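PDB 7D7P: phosphodiesterase from Salpingoeca rosetta, which belongs to the phosphodiesterase family of the HD clan and has a mainly helical fold with zinc and magnesium ions bound. Local coordinates for residues Ser125-Thr128 and Glu129-Thr132; Ile131-Val134 and Glu135-Ala138; Phe203-Leu206 and Arg207-Ile211; Ala276-Gln279 and Lys280-Asn284; Pro322-Gln325 and Gln326-Gln329. One frame throughout, in Å; residues are numbered along the deposited sequence.

Contact 1: Ser125-Thr128 and Glu129-Thr132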
loop_
_atom_site.group_PDB
_atom_site.type_symbol
_atom_site.label_atom_id
_atom_site.label_comp_id
_atom_site.label_asym_id
_atom_site.label_seq_id
_atom_site.Cartn_x
_atom_site.Cartn_y
_atom_site.Cartn_z
ATOM N N SER A 125 10.767 11.913 23.306
ATOM C CA SER A 125 9.567 12.475 22.697
ATOM C C SER A 125 8.290 12.043 23.413
ATOM O O SER A 125 7.357 12.841 23.537
ATOM C CB SER A 125 9.504 12.091 21.216
ATOM O OG SER A 125 10.663 12.525 20.528
ATOM N N VAL A 126 8.212 10.793 23.869
ATOM C CA VAL A 126 6.930 10.258 24.342
ATOM C C VAL A 126 6.993 9.631 25.727
ATOM O O VAL A 126 5.927 9.402 26.330
ATOM C CB VAL A 126 6.361 9.238 23.330
ATOM C CG1 VAL A 126 6.212 9.860 21.952
ATOM C CG2 VAL A 126 7.234 7.993 23.276
ATOM N N ALA A 127 8.157 9.319 26.293
ATOM C CA ALA A 127 8.223 8.490 27.492
ATOM C C ALA A 127 8.646 9.239 28.750
ATOM O O ALA A 127 8.744 8.616 29.811
ATOM C CB ALA A 127 9.177 7.310 27.265
ATOM N N THR A 128 8.879 10.551 28.673
ATOM C CA THR A 128 9.454 11.270 29.807
ATOM C C THR A 128 8.595 11.198 31.065
ATOM O O THR A 128 9.122 11.384 32.168
ATOM C CB THR A 128 9.685 12.740 29.450
ATOM O OG1 THR A 128 8.435 13.355 29.116
ATOM C CG2 THR A 128 10.639 12.861 28.276
ATOM N N GLU A 129 7.296 10.928 30.941
ATOM C CA GLU A 129 6.397 11.025 32.081
ATOM C C GLU A 129 5.907 9.679 32.604
ATOM O O GLU A 129 5.116 9.657 33.552
ATOM C CB GLU A 129 5.200 11.918 31.731
ATOM C CG GLU A 129 5.573 13.390 31.563
ATOM C CD GLU A 129 4.446 14.333 31.945
ATOM O OE1 GLU A 129 3.346 13.844 32.281
ATOM O OE2 GLU A 129 4.660 15.564 31.905
ATOM N N PHE A 130 6.349 8.558 32.031
ATOM C CA PHE A 130 6.027 7.259 32.611
ATOM C C PHE A 130 7.211 6.314 32.756
ATOM O O PHE A 130 7.159 5.438 33.628
ATOM C CB PHE A 130 4.911 6.555 31.816
ATOM C CG PHE A 130 5.217 6.334 30.354
ATOM C CD1 PHE A 130 5.982 5.254 29.942
ATOM C CD2 PHE A 130 4.696 7.182 29.390
ATOM C CE1 PHE A 130 6.247 5.043 28.599
ATOM C CE2 PHE A 130 4.956 6.974 28.046
ATOM C CZ PHE A 130 5.733 5.904 27.651
ATOM N N ILE A 131 8.274 6.456 31.961
ATOM C CA ILE A 131 9.427 5.576 32.108
ATOM C C ILE A 131 10.134 5.874 33.424
ATOM O O ILE A 131 10.212 7.029 33.866
ATOM C CB ILE A 131 10.383 5.718 30.909
ATOM C CG1 ILE A 131 11.338 4.523 30.843
ATOM C CG2 ILE A 131 11.181 7.013 30.980
ATOM C CD1 ILE A 131 12.262 4.541 29.641
ATOM N N THR A 132 10.635 4.827 34.071
ATOM C CA THR A 132 11.386 4.992 35.305
ATOM C C THR A 132 12.870 5.169 35.003
ATOM O O THR A 132 13.343 4.929 33.890
ATOM C CB THR A 132 11.174 3.798 36.239
ATOM O OG1 THR A 132 11.995 2.702 35.814
ATOM C CG2 THR A 132 9.712 3.370 36.239
HETATM O O HOH W 1 5.646 10.742 28.634
#
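Ala-127 O is gripped by two backbone donors. Ile-131 N reaches it at 3.1 Å with a nearly straight N-H. Phe-130 N meets the same oxygen Ala-127 O at 3.3 Å, coming from above the carbonyl plane. The chain therefore turns tightly just after helix 109-126. A water bridges the last turn: it donates to Val-126 O at 2.7 Å and accepts from Glu-129 N. The aromatic ring folds back over this turn. Phe-130 CG sits between its backbone N and carbonyl carbon (chi1 58°), which swings the ring over Ala-127. Ala-127 CA lies over one ring face, 3.9 Å from the centroid of Phe-130, a CH-pi contact offset toward the rim. Ala-127 CB adds packing against Phe-130 CZ at 3.7 Å. Ile-131 also packs here, with CG2 beside the gripped oxygen, Ala-127 O, and CB 4.2 Å from Ala-127 CB. Outside the turn, Phe-130 touches Arg-248 and Ile-131 touches Leu-252, both on helix 245-260, while Ile-131 also shares a backbone hydrogen bond with Ala-39. At the helix end, Ala-127 O is thus satisfied by two backbone donors, Val-126 O and Glu-129 N by one water, and Ala-127, Phe-130 and Ile-131 are buried.

Contact 2: Ile131-Val134 and Glu135-Ala138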
loop_
_atom_site.group_PDB
_atom_site.type_symbol
_atom_site.label_atom_id
_atom_site.label_comp_id
_atom_site.label_asym_id
_atom_site.label_seq_id
_atom_site.Cartn_x
_atom_site.Cartn_y
_atom_site.Cartn_z
ATOM N N ILE A 131 8.274 6.456 31.961
ATOM C CA ILE A 131 9.427 5.576 32.108
ATOM C C ILE A 131 10.134 5.874 33.424
ATOM O O ILE A 131 10.212 7.029 33.866
ATOM C CB ILE A 131 10.383 5.718 30.909
ATOM C CG1 ILE A 131 11.338 4.523 30.843
ATOM C CG2 ILE A 131 11.181 7.013 30.980
ATOM C CD1 ILE A 131 12.262 4.541 29.641
ATOM N N THR A 132 10.635 4.827 34.071
ATOM C CA THR A 132 11.386 4.992 35.305
ATOM C C THR A 132 12.870 5.169 35.003
ATOM O O THR A 132 13.343 4.929 33.890
ATOM C CB THR A 132 11.174 3.798 36.239
ATOM O OG1 THR A 132 11.995 2.702 35.814
ATOM C CG2 THR A 132 9.712 3.370 36.239
ATOM N N GLU A 133 13.611 5.593 36.030
ATOM C CA GLU A 133 15.044 5.814 35.874
ATOM C C GLU A 133 15.771 4.522 35.528
ATOM O O GLU A 133 16.663 4.514 34.672
ATOM C CB GLU A 133 15.619 6.424 37.152
ATOM C CG GLU A 133 16.939 7.138 36.953
ATOM C CD GLU A 133 16.789 8.407 36.144
ATOM O OE1 GLU A 133 15.791 9.130 36.353
ATOM O OE2 GLU A 133 17.666 8.681 35.298
ATOM N N VAL A 134 15.406 3.419 36.184
ATOM C CA VAL A 134 16.064 2.145 35.910
ATOM C C VAL A 134 15.724 1.661 34.504
ATOM O O VAL A 134 16.596 1.175 33.774
ATOM C CB VAL A 134 15.686 1.107 36.983
ATOM C CG1 VAL A 134 16.097 -0.293 36.547
ATOM C CG2 VAL A 134 16.333 1.459 38.316
ATOM N N GLU A 135 14.460 1.804 34.093
ATOM C CA GLU A 135 14.067 1.390 32.749
ATOM C C GLU A 135 14.742 2.241 31.678
ATOM O O GLU A 135 15.026 1.741 30.585
ATOM C CB GLU A 135 12.545 1.453 32.602
ATOM C CG GLU A 135 11.797 0.437 33.458
ATOM C CD GLU A 135 10.325 0.770 33.619
ATOM O OE1 GLU A 135 9.907 1.870 33.194
ATOM O OE2 GLU A 135 9.586 -0.067 34.180
ATOM N N LEU A 136 15.009 3.514 31.971
ATOM C CA LEU A 136 15.719 4.358 31.016
ATOM C C LEU A 136 17.142 3.859 30.800
ATOM O O LEU A 136 17.601 3.733 29.658
ATOM C CB LEU A 136 15.725 5.809 31.497
ATOM C CG LEU A 136 16.480 6.812 30.623
ATOM C CD1 LEU A 136 15.862 6.894 29.234
ATOM C CD2 LEU A 136 16.514 8.184 31.287
ATOM N N LEU A 137 17.857 3.572 31.893
ATOM C CA LEU A 137 19.191 2.993 31.777
ATOM C C LEU A 137 19.149 1.660 31.043
ATOM O O LEU A 137 20.035 1.361 30.234
ATOM C CB LEU A 137 19.810 2.823 33.165
ATOM C CG LEU A 137 21.152 2.095 33.255
ATOM C CD1 LEU A 137 22.245 2.882 32.543
ATOM C CD2 LEU A 137 21.530 1.837 34.709
ATOM N N ALA A 138 18.119 0.849 31.304
ATOM C CA ALA A 138 17.999 -0.441 30.631
ATOM C C ALA A 138 17.776 -0.282 29.131
ATOM O O ALA A 138 18.264 -1.101 28.345
ATOM C CB ALA A 138 16.858 -1.252 31.246
#
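Thr-132 and Glu-135 are brought together by their first torsions. Thr-132 OG1 stands between its own backbone N and carbonyl carbon (chi1 79°), facing the first turn of helix 133-145. Glu-135 CG lies beside its own N (chi1 -67°), and the extended chain beyond it runs back to the residue before the helix. Two reciprocal bonds result. Glu-135 N donates to Thr-132 OG1 at 3.1 Å, with an N-H...O angle of 166°. Thr-132 N donates to Glu-135 OE1 at 3.2 Å, meeting the oxygen from above the carboxylate plane. The carboxylate also lies against the threonine methyl, with Glu-135 OE1 3.4 Å from Thr-132 CG2. Its charge is shared further: Glu-135 OE1 forms a salt bridge with Arg-248, and Glu-135 OE2 one with Arg-205. These arginines probably stabilise the carboxylate as an anion. Ile-131 packs beside the cap. Its CG1 is 3.7 Å from Glu-135 CB, and the two side chains are antiparallel as they pass. Ile-131 CD1 reaches on to Leu-136 CB at 4.1 Å. The regular helix takes over at once, as Leu-136 N donates to Thr-132 O at 2.9 Å. The pair of reciprocal bonds is a capping box, with Thr-132 as the N-cap of helix 133-145.

Contact 3: Phe203-Leu206 and Arg207-Ile211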
loop_
_atom_site.group_PDB
_atom_site.type_symbol
_atom_site.label_atom_id
_atom_site.label_comp_id
_atom_site.label_asym_id
_atom_site.label_seq_id
_atom_site.Cartn_x
_atom_site.Cartn_y
_atom_site.Cartn_z
ATOM N N PHE A 203 18.037 -4.098 39.592
ATOM C CA PHE A 203 18.680 -4.912 38.567
ATOM C C PHE A 203 17.715 -5.944 37.999
ATOM O O PHE A 203 17.754 -6.240 36.800
ATOM C CB PHE A 203 19.924 -5.597 39.132
ATOM C CG PHE A 203 20.594 -6.525 38.156
ATOM C CD1 PHE A 203 21.398 -6.024 37.144
ATOM C CD2 PHE A 203 20.410 -7.897 38.244
ATOM C CE1 PHE A 203 22.010 -6.873 36.239
ATOM C CE2 PHE A 203 21.021 -8.752 37.342
ATOM C CZ PHE A 203 21.822 -8.239 36.339
ATOM N N LYS A 204 16.844 -6.502 38.847
ATOM C CA LYS A 204 15.854 -7.461 38.363
ATOM C C LYS A 204 14.935 -6.830 37.324
ATOM O O LYS A 204 14.592 -7.465 36.320
ATOM C CB LYS A 204 15.040 -8.014 39.534
ATOM C CG LYS A 204 15.796 -9.015 40.398
ATOM C CD LYS A 204 14.912 -9.591 41.495
ATOM C CE LYS A 204 13.894 -10.569 40.930
ATOM N NZ LYS A 204 14.540 -11.810 40.416
ATOM N N ARG A 205 14.521 -5.581 37.548
ATOM C CA ARG A 205 13.688 -4.899 36.562
ATOM C C ARG A 205 14.498 -4.538 35.322
ATOM O O ARG A 205 14.022 -4.705 34.192
ATOM C CB ARG A 205 13.053 -3.654 37.185
ATOM C CG ARG A 205 12.204 -2.830 36.232
ATOM C CD ARG A 205 11.018 -3.620 35.697
ATOM N NE ARG A 205 10.141 -2.786 34.881
ATOM C CZ ARG A 205 9.060 -3.228 34.246
ATOM N NH1 ARG A 205 8.713 -4.506 34.327
ATOM N NH2 ARG A 205 8.323 -2.391 33.528
ATOM N N LEU A 206 15.731 -4.060 35.516
ATOM C CA LEU A 206 16.599 -3.752 34.383
ATOM C C LEU A 206 16.858 -4.986 33.528
ATOM O O LEU A 206 16.829 -4.914 32.292
ATOM C CB LEU A 206 17.919 -3.163 34.880
ATOM C CG LEU A 206 18.987 -2.924 33.808
ATOM C CD1 LEU A 206 19.463 -1.482 33.845
ATOM C CD2 LEU A 206 20.160 -3.879 33.982
ATOM N N ARG A 207 17.118 -6.130 34.167
ATOM C CA ARG A 207 17.349 -7.362 33.420
ATOM C C ARG A 207 16.099 -7.786 32.659
ATOM O O ARG A 207 16.180 -8.195 31.495
ATOM C CB ARG A 207 17.808 -8.469 34.371
ATOM C CG ARG A 207 17.983 -9.835 33.726
ATOM C CD ARG A 207 18.929 -10.710 34.546
ATOM N NE ARG A 207 18.932 -12.105 34.107
ATOM C CZ ARG A 207 19.626 -12.564 33.069
ATOM N NH1 ARG A 207 20.376 -11.739 32.351
ATOM N NH2 ARG A 207 19.567 -13.850 32.745
ATOM N N ALA A 208 14.930 -7.682 33.297
ATOM C CA ALA A 208 13.685 -8.049 32.629
ATOM C C ALA A 208 13.407 -7.148 31.432
ATOM O O ALA A 208 12.925 -7.616 30.394
ATOM C CB ALA A 208 12.524 -7.997 33.620
ATOM N N VAL A 209 13.708 -5.854 31.558
ATOM C CA VAL A 209 13.460 -4.922 30.463
ATOM C C VAL A 209 14.389 -5.212 29.290
ATOM O O VAL A 209 13.961 -5.215 28.130
ATOM C CB VAL A 209 13.603 -3.470 30.957
ATOM C CG1 VAL A 209 13.686 -2.511 29.782
ATOM C CG2 VAL A 209 12.437 -3.099 31.863
ATOM N N ILE A 210 15.670 -5.466 29.569
ATOM C CA ILE A 210 16.634 -5.727 28.503
ATOM C C ILE A 210 16.282 -7.014 27.766
ATOM O O ILE A 210 16.299 -7.062 26.531
ATOM C CB ILE A 210 18.063 -5.776 29.073
ATOM C CG1 ILE A 210 18.516 -4.378 29.504
ATOM C CG2 ILE A 210 19.027 -6.367 28.049
ATOM C CD1 ILE A 210 19.808 -4.372 30.298
ATOM N N ILE A 211 15.960 -8.075 28.512
ATOM C CA ILE A 211 15.633 -9.355 27.888
ATOM C C ILE A 211 14.404 -9.215 26.997
ATOM O O ILE A 211 14.420 -9.601 25.821
ATOM C CB ILE A 211 15.430 -10.442 28.959
ATOM C CG1 ILE A 211 16.765 -10.814 29.613
ATOM C CG2 ILE A 211 14.765 -11.677 28.349
ATOM C CD1 ILE A 211 16.616 -11.671 30.864
#
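Arg-207 N donates to Phe-203 O at 2.7 Å, the shortest of four successive backbone bonds in this part of helix 200-215. The next three follow the same i to i+4 pattern, including Val-209 N to Arg-205 O at 2.9 Å. Among the side chains, the main polar group is the Arg-205 guanidinium. It is held from outside by a salt bridge to Glu-135. Within the helix, Val-209 CG2 lies over one face of this guanidinium, toward its rim, and is 3.8 Å from Arg-205 NE. The bend at chi2 (62°) tilts the outgoing arginine chain toward the next turn, where it meets that methyl. On another side, Phe-203 and Arg-207 meet through carbon atoms: Phe-203 CE2 is 4.0 Å from Arg-207 CD, and Arg-207 CB lies over one face of the ring. The ring and guanidinium are nearly parallel but not stacked, since the aliphatic part of Arg-207 does the touching. Farther along, Ile-211 CD1 lies over the centre of the Arg-207 guanidinium, 3.8 Å above its plane. Leu-206 and Ile-210 lie alongside with their ends together, Leu-206 CD2 being 3.7 Å from Ile-210 CD1. Leu-206 and Val-209 face helix 133-145. Arg-205 and Val-209 also touch helix 245-260. Ile-210 and Ile-211 rest on helix 174-187, where Phe-184 makes a cation-pi contact with Arg-207.

Contact 4: Ala276-Gln279 and Lys280-Asn284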
loop_
_atom_site.group_PDB
_atom_site.type_symbol
_atom_site.label_atom_id
_atom_site.label_comp_id
_atom_site.label_asym_id
_atom_site.label_seq_id
_atom_site.Cartn_x
_atom_site.Cartn_y
_atom_site.Cartn_z
ATOM N N ALA A 276 21.090 -0.514 0.958
ATOM C CA ALA A 276 22.045 -1.179 0.079
ATOM C C ALA A 276 23.006 -2.060 0.866
ATOM O O ALA A 276 23.471 -3.083 0.350
ATOM C CB ALA A 276 22.821 -0.148 -0.740
ATOM N N ARG A 277 23.312 -1.680 2.109
ATOM C CA ARG A 277 24.166 -2.509 2.953
ATOM C C ARG A 277 23.440 -3.768 3.408
ATOM O O ARG A 277 24.047 -4.842 3.490
ATOM C CB ARG A 277 24.654 -1.697 4.153
ATOM C CG ARG A 277 25.683 -0.648 3.775
ATOM C CD ARG A 277 25.945 0.340 4.898
ATOM N NE ARG A 277 27.120 1.158 4.612
ATOM C CZ ARG A 277 28.339 0.896 5.070
ATOM N NH1 ARG A 277 28.542 -0.165 5.839
ATOM N NH2 ARG A 277 29.354 1.692 4.760
ATOM N N LEU A 278 22.142 -3.660 3.707
ATOM C CA LEU A 278 21.372 -4.843 4.078
ATOM C C LEU A 278 21.232 -5.800 2.901
ATOM O O LEU A 278 21.303 -7.022 3.074
ATOM C CB LEU A 278 19.995 -4.432 4.602
ATOM C CG LEU A 278 19.129 -5.567 5.157
ATOM C CD1 LEU A 278 19.744 -6.136 6.432
ATOM C CD2 LEU A 278 17.695 -5.105 5.401
ATOM N N GLN A 279 21.024 -5.260 1.696
ATOM C CA GLN A 279 20.948 -6.100 0.506
ATOM C C GLN A 279 22.235 -6.891 0.307
ATOM O O GLN A 279 22.199 -8.055 -0.105
ATOM C CB GLN A 279 20.650 -5.237 -0.723
ATOM C CG GLN A 279 20.381 -6.028 -1.999
ATOM C CD GLN A 279 20.319 -5.143 -3.234
ATOM O OE1 GLN A 279 21.162 -4.269 -3.427
ATOM N NE2 GLN A 279 19.311 -5.361 -4.069
ATOM N N LYS A 280 23.383 -6.277 0.607
ATOM C CA LYS A 280 24.655 -6.983 0.485
ATOM C C LYS A 280 24.722 -8.171 1.436
ATOM O O LYS A 280 25.246 -9.233 1.078
ATOM C CB LYS A 280 25.817 -6.022 0.741
ATOM C CG LYS A 280 27.172 -6.575 0.334
ATOM C CD LYS A 280 28.288 -5.598 0.657
ATOM C CE LYS A 280 29.191 -5.369 -0.545
ATOM N NZ LYS A 280 30.451 -4.673 -0.162
ATOM N N GLU A 281 24.197 -8.013 2.655
ATOM C CA GLU A 281 24.123 -9.142 3.575
ATOM C C GLU A 281 23.184 -10.220 3.046
ATOM O O GLU A 281 23.493 -11.415 3.127
ATOM C CB GLU A 281 23.672 -8.669 4.955
ATOM C CG GLU A 281 24.661 -7.748 5.642
ATOM C CD GLU A 281 24.327 -7.513 7.100
ATOM O OE1 GLU A 281 23.337 -8.098 7.592
ATOM O OE2 GLU A 281 25.060 -6.743 7.754
ATOM N N PHE A 282 22.034 -9.815 2.502
ATOM C CA PHE A 282 21.109 -10.783 1.922
ATOM C C PHE A 282 21.777 -11.574 0.801
ATOM O O PHE A 282 21.626 -12.799 0.723
ATOM C CB PHE A 282 19.857 -10.075 1.399
ATOM C CG PHE A 282 18.939 -9.566 2.481
ATOM C CD1 PHE A 282 19.188 -9.838 3.815
ATOM C CD2 PHE A 282 17.818 -8.819 2.155
ATOM C CE1 PHE A 282 18.344 -9.369 4.804
ATOM C CE2 PHE A 282 16.968 -8.350 3.140
ATOM C CZ PHE A 282 17.233 -8.626 4.466
ATOM N N ASN A 283 22.528 -10.892 -0.069
ATOM C CA ASN A 283 23.181 -11.573 -1.183
ATOM C C ASN A 283 24.261 -12.529 -0.695
ATOM O O ASN A 283 24.423 -13.624 -1.247
ATOM C CB ASN A 283 23.774 -10.550 -2.154
ATOM C CG ASN A 283 22.718 -9.653 -2.772
ATOM O OD1 ASN A 283 21.537 -10.001 -2.815
ATOM N ND2 ASN A 283 23.140 -8.493 -3.259
ATOM N N ASN A 284 25.015 -12.133 0.335
ATOM C CA ASN A 284 26.030 -13.021 0.893
ATOM C C ASN A 284 25.410 -14.263 1.522
ATOM O O ASN A 284 26.000 -15.347 1.460
ATOM C CB ASN A 284 26.877 -12.273 1.923
ATOM C CG ASN A 284 27.835 -11.285 1.284
ATOM O OD1 ASN A 284 28.196 -11.422 0.114
ATOM N ND2 ASN A 284 28.250 -10.282 2.049
#
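Leu-278 leads from CB to a branch that lies over the ring of Phe-282, one helical turn on. Its CG is anti to the backbone N (chi1 -174°), which turns the branch along the helix toward that ring. Leu-278 CG sits over the face, 4.0 Å from the centroid of Phe-282 and 26° off the ring normal, a CH-pi contact. At atom level, Leu-278 CG is 3.7 Å from Phe-282 CZ. The two methyls then divide the far end of the ring. Leu-278 CD1 meets Phe-282 CE1 at 3.9 Å, whereas Leu-278 CD2 meets Phe-282 CZ at 3.7 Å and also approaches CE2. The backbone of the leucine serves the same ring. Leu-278 O lies 3.5 Å above the plane of Phe-282, toward its rim, and accepts Phe-282 N at 2.9 Å in the carbonyl plane. This is i to i+4 leucine-on-aromatic packing along helix 268-291, with the leucine side chain about 9 Å from the zinc ion. Asn-283 N likewise donates to Gln-279 O at 2.9 Å.

The polar ends of this surface contact lead elsewhere. Glu-281 OE2 bonds to Phe-106 N and OE1 to His-107 ND1, so two bonds hold the carboxylate, which should limit its rotation. Arg-277 NH1 bonds to Pro-105 O. On helix 268-291 these two residues thus hold the loop around Pro-105. Gln-279 instead bonds through NE2 to Asp-304 O and touches Ser-307 and Leu-308 of helix 305-330, while Phe-282 touches Met-300 in the loop between these two helices.

Contact 5: Pro322-Gln325 and Gln326-Gln329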
loop_
_atom_site.group_PDB
_atom_site.type_symbol
_atom_site.label_atom_id
_atom_site.label_comp_id
_atom_site.label_asym_id
_atom_site.label_seq_id
_atom_site.Cartn_x
_atom_site.Cartn_y
_atom_site.Cartn_z
ATOM N N PRO A 322 2.169 0.452 8.113
ATOM C CA PRO A 322 1.117 0.043 9.057
ATOM C C PRO A 322 1.574 0.077 10.503
ATOM O O PRO A 322 0.755 0.325 11.397
ATOM C CB PRO A 322 0.766 -1.383 8.609
ATOM C CG PRO A 322 1.218 -1.461 7.192
ATOM C CD PRO A 322 2.451 -0.614 7.130
ATOM N N TRP A 323 2.862 -0.166 10.760
ATOM C CA TRP A 323 3.374 -0.088 12.125
ATOM C C TRP A 323 3.281 1.335 12.662
ATOM O O TRP A 323 2.742 1.565 13.751
ATOM C CB TRP A 323 4.819 -0.590 12.171
ATOM C CG TRP A 323 5.469 -0.474 13.523
ATOM C CD1 TRP A 323 6.272 0.540 13.963
ATOM C CD2 TRP A 323 5.372 -1.407 14.608
ATOM N NE1 TRP A 323 6.679 0.296 15.253
ATOM C CE2 TRP A 323 6.142 -0.893 15.671
ATOM C CE3 TRP A 323 4.711 -2.627 14.781
ATOM C CZ2 TRP A 323 6.267 -1.557 16.891
ATOM C CZ3 TRP A 323 4.836 -3.283 15.994
ATOM C CH2 TRP A 323 5.608 -2.745 17.033
ATOM N N HIS A 324 3.791 2.306 11.901
ATOM C CA HIS A 324 3.817 3.688 12.364
ATOM C C HIS A 324 2.440 4.336 12.347
ATOM O O HIS A 324 2.224 5.314 13.072
ATOM C CB HIS A 324 4.796 4.504 11.523
ATOM C CG HIS A 324 6.222 4.356 11.953
ATOM N ND1 HIS A 324 6.855 5.276 12.763
ATOM C CD2 HIS A 324 7.138 3.393 11.694
ATOM C CE1 HIS A 324 8.098 4.889 12.979
ATOM N NE2 HIS A 324 8.297 3.747 12.341
ATOM N N GLN A 325 1.510 3.828 11.535
ATOM C CA GLN A 325 0.135 4.309 11.610
ATOM C C GLN A 325 -0.494 3.958 12.953
ATOM O O GLN A 325 -1.222 4.769 13.537
ATOM C CB GLN A 325 -0.689 3.732 10.458
ATOM C CG GLN A 325 -0.441 4.417 9.123
ATOM C CD GLN A 325 -1.181 3.753 7.979
ATOM O OE1 GLN A 325 -1.328 2.533 7.944
ATOM N NE2 GLN A 325 -1.648 4.558 7.030
ATOM N N GLN A 326 -0.217 2.758 13.466
ATOM C CA GLN A 326 -0.689 2.409 14.802
ATOM C C GLN A 326 0.107 3.141 15.875
ATOM O O GLN A 326 -0.453 3.553 16.898
ATOM C CB GLN A 326 -0.613 0.897 15.011
ATOM C CG GLN A 326 -1.595 0.118 14.159
ATOM C CD GLN A 326 -3.025 0.568 14.378
ATOM O OE1 GLN A 326 -3.487 0.670 15.514
ATOM N NE2 GLN A 326 -3.729 0.848 13.289
ATOM N N LEU A 327 1.414 3.311 15.660
ATOM C CA LEU A 327 2.236 4.009 16.645
ATOM C C LEU A 327 1.838 5.477 16.752
ATOM O O LEU A 327 1.754 6.022 17.860
ATOM C CB LEU A 327 3.715 3.875 16.285
ATOM C CG LEU A 327 4.717 4.436 17.297
ATOM C CD1 LEU A 327 4.647 3.667 18.609
ATOM C CD2 LEU A 327 6.131 4.409 16.729
ATOM N N SER A 328 1.585 6.132 15.616
ATOM C CA SER A 328 1.175 7.532 15.639
ATOM C C SER A 328 -0.216 7.722 16.229
ATOM O O SER A 328 -0.526 8.815 16.708
ATOM C CB SER A 328 1.219 8.123 14.228
ATOM O OG SER A 328 2.542 8.129 13.719
ATOM N N GLN A 329 -1.063 6.691 16.199
ATOM C CA GLN A 329 -2.383 6.811 16.807
ATOM C C GLN A 329 -2.315 6.721 18.325
ATOM O O GLN A 329 -3.122 7.355 19.016
ATOM C CB GLN A 329 -3.320 5.737 16.252
ATOM C CG GLN A 329 -4.789 5.968 16.577
ATOM C CD GLN A 329 -5.401 7.101 15.772
ATOM O OE1 GLN A 329 -4.880 7.488 14.725
ATOM N NE2 GLN A 329 -6.512 7.641 16.260
HETATM O O HOH W 2 4.782 7.225 13.966
#
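Pro-322 to Gln-329 form two turns of helix 305-330, kinked at Pro-322, whose N has no hydrogen to give to the preceding turn. Past the kink the bonds vary. Gln-326 N to Pro-322 O is weak at 3.3 Å. Leu-327 N to Trp-323 O is firmer, 2.9 Å and in the carbonyl plane. Ser-328 N to His-324 O is the shortest at 2.7 Å. Gln-329 N then reaches Gln-325 O from above the carbonyl plane, with an N-H...O angle of only 135°.

Ser-328 returns to the same carbonyl. Its OG lies beside the backbone N (chi1 -64°), which places Ser-328 OG 2.9 Å from His-324 O. A water lies in the plane of the imidazole at its edge, hydrogen-bonded to His-324 ND1 at 3.1 Å. It is modelled implausibly close to Ser-328 OG, so a bridge between the two side chains is doubtful. Leu-327 extends beside the His-324 ring, with Leu-327 CD2 4.1 Å from His-324 ND1. The same methyl is 4.4 Å from Trp-323 NE1. It therefore lies near both rings. Gln-326 CG lies beside its own backbone N and is 3.6 Å from Pro-322 O.

The faces of the helix meet different partners. Trp-323 bonds through NE1 to Thr-258 OG1 and meets His-257 edge-to-face, both on helix 245-260. Leu-327 also touches that helix. Gln-326 bonds to Asn-233 on helix 222-234. His-324 and Ser-328 face helix 336-359.

Overall arrangement
All five contacts are local, within or at the end of a helix. Contact 2 is buried, contacts 1, 3 and 5 are partly buried, and contact 4 lies at the surface. Contacts 1 and 2 share Ile-131 and Thr-132: the turn that ends helix 109-126 leads through a short loop to the cap of helix 133-145. Contact 3 packs against contact 2, joined by a salt bridge and by apolar side chains. Contact 4 lies across the chain's centre from contacts 1, 2 and 3. Helix 245-260 touches contacts 1, 2, 3 and 5. All five pack side chains; contacts 1 and 2 add turn and capping bonds at helix ends, with a water bridge in contact 1, while contacts 3, 4 and 5 lie on regular i to i+4 bonding.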